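Local atomic coordinates of PrgZ (Enterococcus faecalis, PDB entry 4FAJ), a protein that binds a peptide pheromone as a membrane-anchored extracellular receptor of the solute-binding protein 5 family and probably serves peptide uptake. Residues T63-P75 with L241-W253. Sequence-based numbering, arbitrary orientation. Where two conformers were deposited one is given.
Sequences TLTAGTPVQSLDP and LTNLEGVGTSDKW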
loop_
_atom_site.group_PDB
_atom_site.type_symbol
_atom_site.label_atom_id
_atom_site.label_comp_id
_atom_site.label_asym_id
_atom_site.label_seq_id
_atom_site.Cartn_x
_atom_site.Cartn_y
_atom_site.Cartn_z
ATOM N N THR A 63 20.791 -11.123 4.081
ATOM C CA THR A 63 19.663 -11.786 3.451
ATOM C C THR A 63 18.428 -11.486 4.293
ATOM O O THR A 63 18.363 -11.858 5.465
ATOM C CB THR A 63 19.897 -13.298 3.325
ATOM O OG1 THR A 63 21.073 -13.521 2.540
ATOM C CG2 THR A 63 18.714 -13.974 2.656
ATOM N N LEU A 64 17.470 -10.797 3.683
ATOM C CA LEU A 64 16.253 -10.347 4.352
ATOM C C LEU A 64 15.045 -11.054 3.741
ATOM O O LEU A 64 15.192 -11.877 2.843
ATOM C CB LEU A 64 16.107 -8.825 4.221
ATOM C CG LEU A 64 17.318 -7.973 4.651
ATOM C CD1 LEU A 64 17.038 -6.487 4.417
ATOM C CD2 LEU A 64 17.706 -8.219 6.104
ATOM N N THR A 65 13.849 -10.738 4.231
ATOM C CA THR A 65 12.664 -11.469 3.826
ATOM C C THR A 65 11.624 -10.576 3.170
ATOM O O THR A 65 11.628 -9.356 3.338
ATOM C CB THR A 65 12.020 -12.210 5.021
ATOM O OG1 THR A 65 11.544 -11.264 5.981
ATOM C CG2 THR A 65 13.029 -13.131 5.681
ATOM N N ALA A 66 10.714 -11.221 2.450
ATOM C CA ALA A 66 9.628 -10.553 1.733
ATOM C C ALA A 66 8.404 -11.450 1.847
ATOM O O ALA A 66 8.545 -12.664 2.044
ATOM C CB ALA A 66 10.010 -10.357 0.258
ATOM N N GLY A 67 7.215 -10.867 1.706
ATOM C CA GLY A 67 5.962 -11.622 1.859
ATOM C C GLY A 67 5.418 -12.225 0.571
ATOM O O GLY A 67 4.665 -13.200 0.615
ATOM N N THR A 68 5.783 -11.642 -0.578
ATOM C CA THR A 68 5.344 -12.136 -1.892
ATOM C C THR A 68 6.452 -11.919 -2.918
ATOM O O THR A 68 7.389 -11.174 -2.645
ATOM C CB THR A 68 4.095 -11.378 -2.424
ATOM O OG1 THR A 68 4.482 -10.072 -2.883
ATOM C CG2 THR A 68 2.972 -11.259 -1.365
ATOM N N PRO A 69 6.339 -12.549 -4.108
ATOM C CA PRO A 69 7.235 -12.168 -5.201
ATOM C C PRO A 69 7.018 -10.722 -5.622
ATOM O O PRO A 69 5.982 -10.132 -5.326
ATOM C CB PRO A 69 6.842 -13.114 -6.338
ATOM C CG PRO A 69 6.153 -14.297 -5.624
ATOM C CD PRO A 69 5.424 -13.634 -4.510
ATOM N N VAL A 70 8.012 -10.154 -6.290
ATOM C CA VAL A 70 7.884 -8.829 -6.881
ATOM C C VAL A 70 6.812 -8.902 -7.954
ATOM O O VAL A 70 6.781 -9.856 -8.713
ATOM C CB VAL A 70 9.224 -8.379 -7.480
ATOM C CG1 VAL A 70 9.041 -7.156 -8.370
ATOM C CG2 VAL A 70 10.231 -8.095 -6.351
ATOM N N GLN A 71 5.922 -7.913 -7.995
ATOM C CA GLN A 71 4.822 -7.882 -8.955
ATOM C C GLN A 71 5.034 -6.876 -10.104
ATOM O O GLN A 71 4.611 -7.136 -11.231
ATOM C CB GLN A 71 3.522 -7.544 -8.247
ATOM C CG GLN A 71 3.164 -8.476 -7.128
ATOM C CD GLN A 71 2.880 -9.872 -7.631
ATOM O OE1 GLN A 71 2.049 -10.053 -8.514
ATOM N NE2 GLN A 71 3.561 -10.858 -7.072
ATOM N N SER A 72 5.697 -5.753 -9.819
ATOM C CA SER A 72 5.979 -4.735 -10.822
ATOM C C SER A 72 7.361 -4.105 -10.614
ATOM O O SER A 72 7.819 -3.954 -9.473
ATOM C CB SER A 72 4.890 -3.646 -10.785
ATOM O OG SER A 72 5.213 -2.560 -11.632
ATOM N N LEU A 73 8.015 -3.763 -11.722
ATOM C CA LEU A 73 9.252 -2.989 -11.711
ATOM C C LEU A 73 9.053 -1.599 -12.337
ATOM O O LEU A 73 10.030 -0.924 -12.690
ATOM C CB LEU A 73 10.351 -3.746 -12.459
ATOM C CG LEU A 73 10.700 -5.142 -11.960
ATOM C CD1 LEU A 73 11.713 -5.795 -12.899
ATOM C CD2 LEU A 73 11.250 -5.056 -10.551
ATOM N N ASP A 74 7.798 -1.182 -12.477
ATOM C CA ASP A 74 7.447 0.077 -13.140
ATOM C C ASP A 74 6.684 0.989 -12.168
ATOM O O ASP A 74 5.574 0.655 -11.737
ATOM C CB ASP A 74 6.604 -0.210 -14.380
ATOM C CG ASP A 74 6.260 1.047 -15.188
ATOM O OD1 ASP A 74 6.638 2.184 -14.818
ATOM O OD2 ASP A 74 5.576 0.886 -16.220
ATOM N N PRO A 75 7.259 2.165 -11.852
ATOM C CA PRO A 75 6.579 3.154 -11.007
ATOM C C PRO A 75 5.112 3.395 -11.368
ATOM O O PRO A 75 4.274 3.600 -10.487
ATOM C CB PRO A 75 7.392 4.435 -11.262
ATOM C CG PRO A 75 8.755 3.954 -11.529
ATOM C CD PRO A 75 8.576 2.662 -12.305
ATOM N N LEU A 241 19.157 -3.400 -9.317
ATOM C CA LEU A 241 18.576 -4.752 -9.271
ATOM C C LEU A 241 19.463 -5.639 -10.129
ATOM O O LEU A 241 19.507 -5.465 -11.348
ATOM C CB LEU A 241 17.141 -4.758 -9.782
ATOM C CG LEU A 241 16.437 -6.127 -9.809
ATOM C CD1 LEU A 241 16.250 -6.683 -8.405
ATOM C CD2 LEU A 241 15.093 -6.029 -10.527
ATOM N N THR A 242 20.200 -6.550 -9.495
ATOM C CA THR A 242 21.203 -7.365 -10.202
ATOM C C THR A 242 20.782 -8.826 -10.441
ATOM O O THR A 242 21.370 -9.500 -11.282
ATOM C CB THR A 242 22.585 -7.314 -9.490
ATOM O OG1 THR A 242 22.434 -7.597 -8.094
ATOM C CG2 THR A 242 23.218 -5.923 -9.646
ATOM N N ASN A 243 19.767 -9.309 -9.723
ATOM C CA ASN A 243 19.287 -10.687 -9.896
ATOM C C ASN A 243 17.794 -10.786 -9.612
ATOM O O ASN A 243 17.366 -10.585 -8.482
ATOM C CB ASN A 243 20.056 -11.624 -8.957
ATOM C CG ASN A 243 19.939 -13.084 -9.347
ATOM O OD1 ASN A 243 18.974 -13.505 -9.983
ATOM N ND2 ASN A 243 20.944 -13.874 -8.962
ATOM N N LEU A 244 17.004 -11.055 -10.649
ATOM C CA LEU A 244 15.561 -11.281 -10.504
ATOM C C LEU A 244 15.099 -12.021 -11.754
ATOM O O LEU A 244 14.992 -11.433 -12.828
ATOM C CB LEU A 244 14.770 -9.970 -10.332
ATOM C CG LEU A 244 13.356 -10.120 -9.745
ATOM C CD1 LEU A 244 12.722 -8.761 -9.450
ATOM C CD2 LEU A 244 12.439 -10.893 -10.629
ATOM N N GLU A 245 14.830 -13.314 -11.607
ATOM C CA GLU A 245 14.581 -14.167 -12.772
ATOM C C GLU A 245 13.241 -13.915 -13.448
ATOM O O GLU A 245 13.167 -13.848 -14.675
ATOM C CB GLU A 245 14.701 -15.642 -12.390
ATOM C CG GLU A 245 16.126 -16.066 -12.093
ATOM C CD GLU A 245 16.306 -17.570 -12.143
ATOM O OE1 GLU A 245 15.315 -18.308 -11.917
ATOM O OE2 GLU A 245 17.442 -18.011 -12.412
ATOM N N GLY A 246 12.181 -13.789 -12.658
ATOM C CA GLY A 246 10.835 -13.649 -13.207
ATOM C C GLY A 246 9.948 -12.754 -12.363
ATOM O O GLY A 246 9.684 -13.052 -11.195
ATOM N N VAL A 247 9.477 -11.660 -12.955
ATOM C CA VAL A 247 8.539 -10.778 -12.271
ATOM C C VAL A 247 7.235 -11.526 -12.056
ATOM O O VAL A 247 6.709 -12.125 -12.981
ATOM C CB VAL A 247 8.248 -9.504 -13.080
ATOM C CG1 VAL A 247 7.162 -8.658 -12.379
ATOM C CG2 VAL A 247 9.524 -8.684 -13.272
ATOM N N GLY A 248 6.717 -11.485 -10.835
ATOM C CA GLY A 248 5.467 -12.156 -10.505
ATOM C C GLY A 248 5.623 -13.554 -9.929
ATOM O O GLY A 248 4.676 -14.075 -9.331
ATOM N N THR A 249 6.807 -14.152 -10.069
ATOM C CA THR A 249 7.006 -15.549 -9.689
ATOM C C THR A 249 8.246 -15.877 -8.840
ATOM O O THR A 249 8.193 -16.835 -8.070
ATOM C CB THR A 249 7.041 -16.453 -10.947
ATOM O OG1 THR A 249 8.146 -16.079 -11.775
ATOM C CG2 THR A 249 5.750 -16.318 -11.749
ATOM N N SER A 250 9.347 -15.124 -8.980
ATOM C CA SER A 250 10.615 -15.464 -8.293
ATOM C C SER A 250 10.527 -15.290 -6.773
ATOM O O SER A 250 10.058 -14.254 -6.292
ATOM C CB SER A 250 11.777 -14.588 -8.785
ATOM O OG SER A 250 12.307 -15.005 -10.026
ATOM N N ASP A 251 10.990 -16.299 -6.035
ATOM C CA ASP A 251 11.013 -16.261 -4.570
ATOM C C ASP A 251 12.320 -15.671 -4.014
ATOM O O ASP A 251 12.470 -15.546 -2.799
ATOM C CB ASP A 251 10.765 -17.661 -3.981
ATOM C CG ASP A 251 11.984 -18.581 -4.080
ATOM O OD1 ASP A 251 12.796 -18.419 -5.013
ATOM O OD2 ASP A 251 12.126 -19.481 -3.219
ATOM N N LYS A 252 13.248 -15.311 -4.904
ATOM C CA LYS A 252 14.542 -14.737 -4.525
ATOM C C LYS A 252 14.917 -13.595 -5.446
ATOM O O LYS A 252 14.645 -13.651 -6.640
ATOM C CB LYS A 252 15.642 -15.772 -4.691
ATOM C CG LYS A 252 15.578 -16.910 -3.767
ATOM C CD LYS A 252 16.770 -17.815 -4.025
ATOM C CE LYS A 252 16.848 -18.900 -2.986
ATOM N NZ LYS A 252 15.655 -19.754 -2.999
ATOM N N TRP A 253 15.552 -12.567 -4.892
ATOM C CA TRP A 253 16.216 -11.555 -5.705
ATOM C C TRP A 253 17.351 -10.889 -4.938
ATOM O O TRP A 253 17.443 -10.994 -3.701
ATOM C CB TRP A 253 15.218 -10.531 -6.271
ATOM C CG TRP A 253 14.387 -9.833 -5.263
ATOM C CD1 TRP A 253 14.643 -8.626 -4.684
ATOM C CD2 TRP A 253 13.147 -10.283 -4.721
ATOM N NE1 TRP A 253 13.643 -8.299 -3.806
ATOM C CE2 TRP A 253 12.715 -9.304 -3.802
ATOM C CE3 TRP A 253 12.361 -11.425 -4.913
ATOM C CZ2 TRP A 253 11.525 -9.425 -3.089
ATOM C CZ3 TRP A 253 11.187 -11.551 -4.192
ATOM C CH2 TRP A 253 10.775 -10.556 -3.300
HETATM O O HOH W 1 10.150 -11.671 -7.302
HETATM O O HOH W 2 2.910 -13.925 -7.322
#
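The carbonyl oxygen of Val70 takes the backbone N-H of Gly248, with 2.7 Å between Val70 O and Gly248 N; the donor lies nearly in line with C=O, although the hydrogen bond is bent at the hydrogen. Water bridges flank this direct bond: one water accepts from Val70 N and donates to Ser250 O, and another links Gln71 NE2 to Gly248 O. The same Gln71 NE2 also donates to Pro69 O at 3.1 Å, from above the carbonyl plane, while Thr68 OG1 reaches that oxygen from its other face; the bend at chi2 (-65°) folds the Gln71 amide back over its own loop. Pro69 rests its ring against the 248-250 backbone, CB lying 3.4 Å from Ser250 O. Next to these polar links, Val70 CG2 sits over the centre of the six-membered ring of Trp253, 3.7 Å from its centroid and 11° off the normal, a CH-pi contact. With CG1 anti to the backbone N (chi1 167°), CG2 is set beside that N, where it meets the indole face and also touches Leu244 CD1. Ala66 CB approaches the indole obliquely, 3.6 Å from Trp253 CH2, and Thr68 O lies at the ring edge. Farther along, Leu73 spreads its methyls over three side chains: CD1 meets Val247 CG2 at 3.6 Å, and CD2 meets Leu241 CD2 and Leu244 CD1. Helix 81-90 packs on Val70, Leu73 and Trp253. The contact joins the loop leaving outermost strand 61-66 to the connection of hairpin 239-257; strand 271-276 separates them in one mixed sheet of this periplasmic-binding-protein-like fold.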